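Local coordinates for synaptic vesicle glycoprotein 2C (Homo sapiens, PDB 5JLV) that is a synaptic vesicle membrane glycoprotein whose luminal domain, a pentapeptide-type beta-helix, serves as a neuronal receptor for botulinum neurotoxin A, at residues D26-M37 / M45-K56. Sequence-based numbering, arbitrary orientation.
Sequences DKYANFTINFTM and MEYDNGRFIGVK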
loop_
_atom_site.group_PDB
_atom_site.type_symbol
_atom_site.label_atom_id
_atom_site.label_comp_id
_atom_site.label_asym_id
_atom_site.label_seq_id
_atom_site.Cartn_x
_atom_site.Cartn_y
_atom_site.Cartn_z
ATOM N N ASP C 26 17.618 -28.600 -16.486
ATOM C CA ASP C 26 16.171 -28.439 -16.387
ATOM C C ASP C 26 15.602 -27.106 -16.891
ATOM O O ASP C 26 14.408 -26.861 -16.730
ATOM C CB ASP C 26 15.693 -28.703 -14.948
ATOM C CG ASP C 26 15.279 -30.156 -14.718
ATOM O OD1 ASP C 26 15.433 -30.977 -15.647
ATOM O OD2 ASP C 26 14.800 -30.481 -13.606
ATOM N N LYS C 27 16.421 -26.253 -17.508
ATOM C CA LYS C 27 15.899 -24.933 -17.895
ATOM C C LYS C 27 16.382 -24.252 -19.169
ATOM O O LYS C 27 17.506 -24.470 -19.645
ATOM C CB LYS C 27 15.934 -23.945 -16.716
ATOM C CG LYS C 27 17.298 -23.386 -16.362
ATOM C CD LYS C 27 17.178 -22.412 -15.196
ATOM C CE LYS C 27 16.617 -23.102 -13.960
ATOM N NZ LYS C 27 16.529 -22.185 -12.793
ATOM N N TYR C 28 15.488 -23.417 -19.701
ATOM C CA TYR C 28 15.795 -22.449 -20.750
ATOM C C TYR C 28 15.722 -21.042 -20.151
ATOM O O TYR C 28 14.923 -20.784 -19.237
ATOM C CB TYR C 28 14.781 -22.557 -21.892
ATOM C CG TYR C 28 14.842 -23.836 -22.694
ATOM C CD1 TYR C 28 15.603 -23.912 -23.861
ATOM C CD2 TYR C 28 14.111 -24.960 -22.312
ATOM C CE1 TYR C 28 15.644 -25.073 -24.616
ATOM C CE2 TYR C 28 14.149 -26.129 -23.062
ATOM C CZ TYR C 28 14.918 -26.179 -24.211
ATOM O OH TYR C 28 14.964 -27.334 -24.958
ATOM N N ALA C 29 16.556 -20.141 -20.658
ATOM C CA ALA C 29 16.630 -18.776 -20.126
ATOM C C ALA C 29 16.889 -17.732 -21.216
ATOM O O ALA C 29 17.537 -18.020 -22.234
ATOM C CB ALA C 29 17.691 -18.689 -19.034
ATOM N N ASN C 30 16.361 -16.526 -20.996
ATOM C CA ASN C 30 16.690 -15.356 -21.817
ATOM C C ASN C 30 16.493 -15.606 -23.316
ATOM O O ASN C 30 17.402 -15.376 -24.126
ATOM C CB ASN C 30 18.131 -14.885 -21.528
ATOM C CG ASN C 30 18.360 -13.425 -21.877
ATOM O OD1 ASN C 30 17.580 -12.811 -22.606
ATOM N ND2 ASN C 30 19.444 -12.863 -21.366
ATOM N N PHE C 31 15.309 -16.090 -23.677
ATOM C CA PHE C 31 15.001 -16.375 -25.072
ATOM C C PHE C 31 13.797 -15.580 -25.523
ATOM O O PHE C 31 12.986 -15.114 -24.699
ATOM C CB PHE C 31 14.774 -17.880 -25.300
ATOM C CG PHE C 31 13.628 -18.454 -24.510
ATOM C CD1 PHE C 31 13.843 -19.012 -23.255
ATOM C CD2 PHE C 31 12.328 -18.448 -25.026
ATOM C CE1 PHE C 31 12.791 -19.537 -22.525
ATOM C CE2 PHE C 31 11.270 -18.973 -24.294
ATOM C CZ PHE C 31 11.503 -19.519 -23.044
ATOM N N THR C 32 13.692 -15.407 -26.830
ATOM C CA THR C 32 12.533 -14.807 -27.425
ATOM C C THR C 32 12.006 -15.752 -28.474
ATOM O O THR C 32 12.742 -16.175 -29.356
ATOM C CB THR C 32 12.864 -13.436 -28.044
ATOM O OG1 THR C 32 13.234 -12.532 -26.999
ATOM C CG2 THR C 32 11.658 -12.864 -28.791
ATOM N N ILE C 33 10.741 -16.128 -28.337
ATOM C CA ILE C 33 10.030 -16.818 -29.399
ATOM C C ILE C 33 8.963 -15.873 -29.952
ATOM O O ILE C 33 8.213 -15.247 -29.192
ATOM C CB ILE C 33 9.414 -18.153 -28.915
ATOM C CG1 ILE C 33 10.526 -19.176 -28.643
ATOM C CG2 ILE C 33 8.457 -18.716 -29.959
ATOM C CD1 ILE C 33 10.144 -20.261 -27.656
ATOM N N ASN C 34 8.945 -15.725 -31.271
ATOM C CA ASN C 34 7.959 -14.877 -31.934
ATOM C C ASN C 34 7.434 -15.509 -33.224
ATOM O O ASN C 34 7.062 -14.810 -34.172
ATOM C CB ASN C 34 8.526 -13.465 -32.177
ATOM C CG ASN C 34 9.667 -13.448 -33.182
ATOM O OD1 ASN C 34 10.221 -14.489 -33.532
ATOM N ND2 ASN C 34 10.021 -12.259 -33.649
ATOM N N PHE C 35 7.408 -16.840 -33.238
ATOM C CA PHE C 35 6.973 -17.624 -34.394
ATOM C C PHE C 35 5.977 -18.693 -33.955
ATOM O O PHE C 35 5.921 -19.048 -32.770
ATOM C CB PHE C 35 8.178 -18.282 -35.094
ATOM C CG PHE C 35 9.208 -18.846 -34.144
ATOM C CD1 PHE C 35 10.312 -18.074 -33.747
ATOM C CD2 PHE C 35 9.091 -20.143 -33.650
ATOM C CE1 PHE C 35 11.265 -18.586 -32.875
ATOM C CE2 PHE C 35 10.046 -20.658 -32.777
ATOM C CZ PHE C 35 11.132 -19.879 -32.391
ATOM N N THR C 36 5.200 -19.203 -34.908
ATOM C CA THR C 36 4.213 -20.247 -34.623
ATOM C C THR C 36 4.857 -21.425 -33.881
ATOM O O THR C 36 5.942 -21.873 -34.239
ATOM C CB THR C 36 3.519 -20.741 -35.917
ATOM O OG1 THR C 36 2.831 -19.647 -36.542
ATOM C CG2 THR C 36 2.517 -21.864 -35.620
ATOM N N MET C 37 4.196 -21.877 -32.818
ATOM C CA MET C 37 4.558 -23.120 -32.138
ATOM C C MET C 37 3.401 -24.112 -32.316
ATOM O O MET C 37 2.249 -23.806 -31.990
ATOM C CB MET C 37 4.841 -22.863 -30.654
ATOM C CG MET C 37 5.714 -23.919 -29.983
ATOM S SD MET C 37 6.124 -23.541 -28.256
ATOM C CE MET C 37 6.936 -21.951 -28.442
ATOM N N MET C 45 10.155 -28.852 -17.697
ATOM C CA MET C 45 11.119 -27.798 -17.983
ATOM C C MET C 45 10.851 -26.528 -17.177
ATOM O O MET C 45 9.694 -26.197 -16.893
ATOM C CB MET C 45 11.082 -27.448 -19.474
ATOM C CG MET C 45 11.398 -28.601 -20.413
ATOM S SD MET C 45 13.022 -29.297 -20.085
ATOM C CE MET C 45 14.077 -27.865 -20.318
ATOM N N GLU C 46 11.919 -25.816 -16.820
ATOM C CA GLU C 46 11.784 -24.448 -16.351
ATOM C C GLU C 46 12.128 -23.454 -17.467
ATOM O O GLU C 46 13.002 -23.716 -18.303
ATOM C CB GLU C 46 12.630 -24.187 -15.097
ATOM C CG GLU C 46 12.414 -22.791 -14.515
ATOM C CD GLU C 46 13.045 -22.589 -13.152
ATOM O OE1 GLU C 46 13.265 -23.589 -12.433
ATOM O OE2 GLU C 46 13.303 -21.420 -12.786
ATOM N N TYR C 47 11.417 -22.332 -17.484
ATOM C CA TYR C 47 11.660 -21.259 -18.429
ATOM C C TYR C 47 11.810 -19.945 -17.649
ATOM O O TYR C 47 10.846 -19.471 -17.037
ATOM C CB TYR C 47 10.503 -21.164 -19.454
ATOM C CG TYR C 47 10.185 -22.489 -20.146
ATOM C CD1 TYR C 47 10.885 -22.888 -21.289
ATOM C CD2 TYR C 47 9.214 -23.353 -19.634
ATOM C CE1 TYR C 47 10.606 -24.101 -21.919
ATOM C CE2 TYR C 47 8.930 -24.565 -20.257
ATOM C CZ TYR C 47 9.631 -24.930 -21.398
ATOM O OH TYR C 47 9.368 -26.131 -22.008
ATOM N N ASP C 48 13.032 -19.400 -17.644
ATOM C CA ASP C 48 13.368 -18.156 -16.933
ATOM C C ASP C 48 13.485 -17.047 -17.957
ATOM O O ASP C 48 14.192 -17.204 -18.964
ATOM C CB ASP C 48 14.728 -18.275 -16.216
ATOM C CG ASP C 48 14.647 -19.029 -14.902
ATOM O OD1 ASP C 48 13.574 -19.581 -14.576
ATOM O OD2 ASP C 48 15.679 -19.076 -14.186
ATOM N N ASN C 49 12.800 -15.931 -17.708
ATOM C CA ASN C 49 12.891 -14.751 -18.576
ATOM C C ASN C 49 12.615 -15.073 -20.045
ATOM O O ASN C 49 13.307 -14.605 -20.948
ATOM C CB ASN C 49 14.250 -14.062 -18.387
ATOM C CG ASN C 49 14.524 -13.735 -16.935
ATOM O OD1 ASN C 49 14.005 -12.757 -16.405
ATOM N ND2 ASN C 49 15.309 -14.580 -16.269
ATOM N N GLY C 50 11.603 -15.896 -20.269
ATOM C CA GLY C 50 11.175 -16.233 -21.609
ATOM C C GLY C 50 10.196 -15.201 -22.116
ATOM O O GLY C 50 9.307 -14.754 -21.380
ATOM N N ARG C 51 10.373 -14.811 -23.367
ATOM C CA ARG C 51 9.469 -13.884 -24.012
ATOM C C ARG C 51 8.779 -14.546 -25.198
ATOM O O ARG C 51 9.410 -14.876 -26.206
ATOM C CB ARG C 51 10.216 -12.615 -24.427
ATOM C CG ARG C 51 10.675 -11.792 -23.227
ATOM C CD ARG C 51 11.709 -10.740 -23.585
ATOM N NE ARG C 51 11.259 -9.835 -24.641
ATOM C CZ ARG C 51 10.263 -8.957 -24.519
ATOM N NH1 ARG C 51 9.575 -8.863 -23.383
ATOM N NH2 ARG C 51 9.951 -8.174 -25.546
ATOM N N PHE C 52 7.486 -14.781 -25.038
ATOM C CA PHE C 52 6.646 -15.285 -26.098
ATOM C C PHE C 52 5.864 -14.102 -26.651
ATOM O O PHE C 52 4.873 -13.656 -26.047
ATOM C CB PHE C 52 5.706 -16.361 -25.540
ATOM C CG PHE C 52 6.424 -17.480 -24.805
ATOM C CD1 PHE C 52 6.785 -17.343 -23.461
ATOM C CD2 PHE C 52 6.738 -18.666 -25.456
ATOM C CE1 PHE C 52 7.440 -18.370 -22.786
ATOM C CE2 PHE C 52 7.392 -19.694 -24.786
ATOM C CZ PHE C 52 7.737 -19.544 -23.449
ATOM N N ILE C 53 6.344 -13.563 -27.776
ATOM C CA ILE C 53 5.847 -12.301 -28.337
ATOM C C ILE C 53 5.214 -12.531 -29.710
ATOM O O ILE C 53 5.915 -12.840 -30.677
ATOM C CB ILE C 53 6.986 -11.248 -28.501
ATOM C CG1 ILE C 53 7.906 -11.190 -27.263
ATOM C CG2 ILE C 53 6.419 -9.881 -28.862
ATOM C CD1 ILE C 53 7.309 -10.508 -26.042
ATOM N N GLY C 54 3.893 -12.375 -29.795
ATOM C CA GLY C 54 3.176 -12.554 -31.069
ATOM C C GLY C 54 3.112 -13.997 -31.533
ATOM O O GLY C 54 2.958 -14.269 -32.718
ATOM N N VAL C 55 3.223 -14.921 -30.589
ATOM C CA VAL C 55 3.254 -16.336 -30.889
ATOM C C VAL C 55 1.840 -16.877 -31.097
ATOM O O VAL C 55 0.907 -16.499 -30.381
ATOM C CB VAL C 55 3.950 -17.114 -29.751
ATOM C CG1 VAL C 55 3.883 -18.619 -29.976
ATOM C CG2 VAL C 55 5.391 -16.654 -29.605
ATOM N N LYS C 56 1.685 -17.747 -32.089
ATOM C CA LYS C 56 0.491 -18.579 -32.190
ATOM C C LYS C 56 0.806 -20.002 -31.723
ATOM O O LYS C 56 1.632 -20.694 -32.324
ATOM C CB LYS C 56 -0.063 -18.579 -33.620
ATOM C CG LYS C 56 -0.539 -17.213 -34.097
ATOM C CD LYS C 56 -1.280 -17.291 -35.425
ATOM C CE LYS C 56 -0.318 -17.355 -36.593
ATOM N NZ LYS C 56 -1.022 -17.148 -37.887
HETATM O O HOH W 1 14.338 -12.847 -23.075
HETATM O O HOH W 2 12.143 -10.337 -27.213
HETATM O O HOH W 3 1.540 -19.004 -38.872
#
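Met45 folds its bent side chain so that CE lies tightly against CD2 and CE2 of Tyr28, where two successive coils of the pentapeptide-repeat beta-helix are stacked in parallel. Glu46 grips the neighbouring coil twice through its backbone, N to Asp26 O and O from Tyr28 N. Its carboxylate extends alongside Lys27, whose chain bends at chi3 (60°) to bring NZ within 3.3 Å of Glu46 OE2, a weak bond within a salt bridge. Lys68 of the following coil forms a salt bridge with the same oxygen. On the other face, the Tyr47 ring runs nearly parallel to that of Tyr28 (9°) but is slid aside, with CE1 3.6 Å from Tyr28 CD2; Phe67 stacks with Tyr47 in turn. Asp48 OD2 lies 3.5 Å from Lys27 NZ, so Lys27, Glu46 and Asp48 form a salt-bridge network; its backbone N bonds to Tyr28 O and its O accepts from Asn30 N as the chains turn a corner together at Asn30 and Asn49. Beyond it, Gly50 CA sits over a face of the Phe31 ring, 3.8 Å from its centroid, a CH-pi contact. Arg51 bonds to both Phe31 O and Ile33 N through its backbone, while one water joins its NE to Thr32 OG1. The edge of Phe31 is turned toward the face of Phe52 in an offset edge-to-face pair (planes at 85°, Phe31 CE2 to Phe52 CZ 3.7 Å), and Phe52 in turn stacks with Phe72. Ile53 N bonds to Ile33 O, and Val55 CG2 packs 3.7 Å from Ile33 CG2. Past the turn, where strands 37-38 and 56-58 start the next sheet, Lys56 O accepts a hydrogen bond of 2.9 Å from Met37 N.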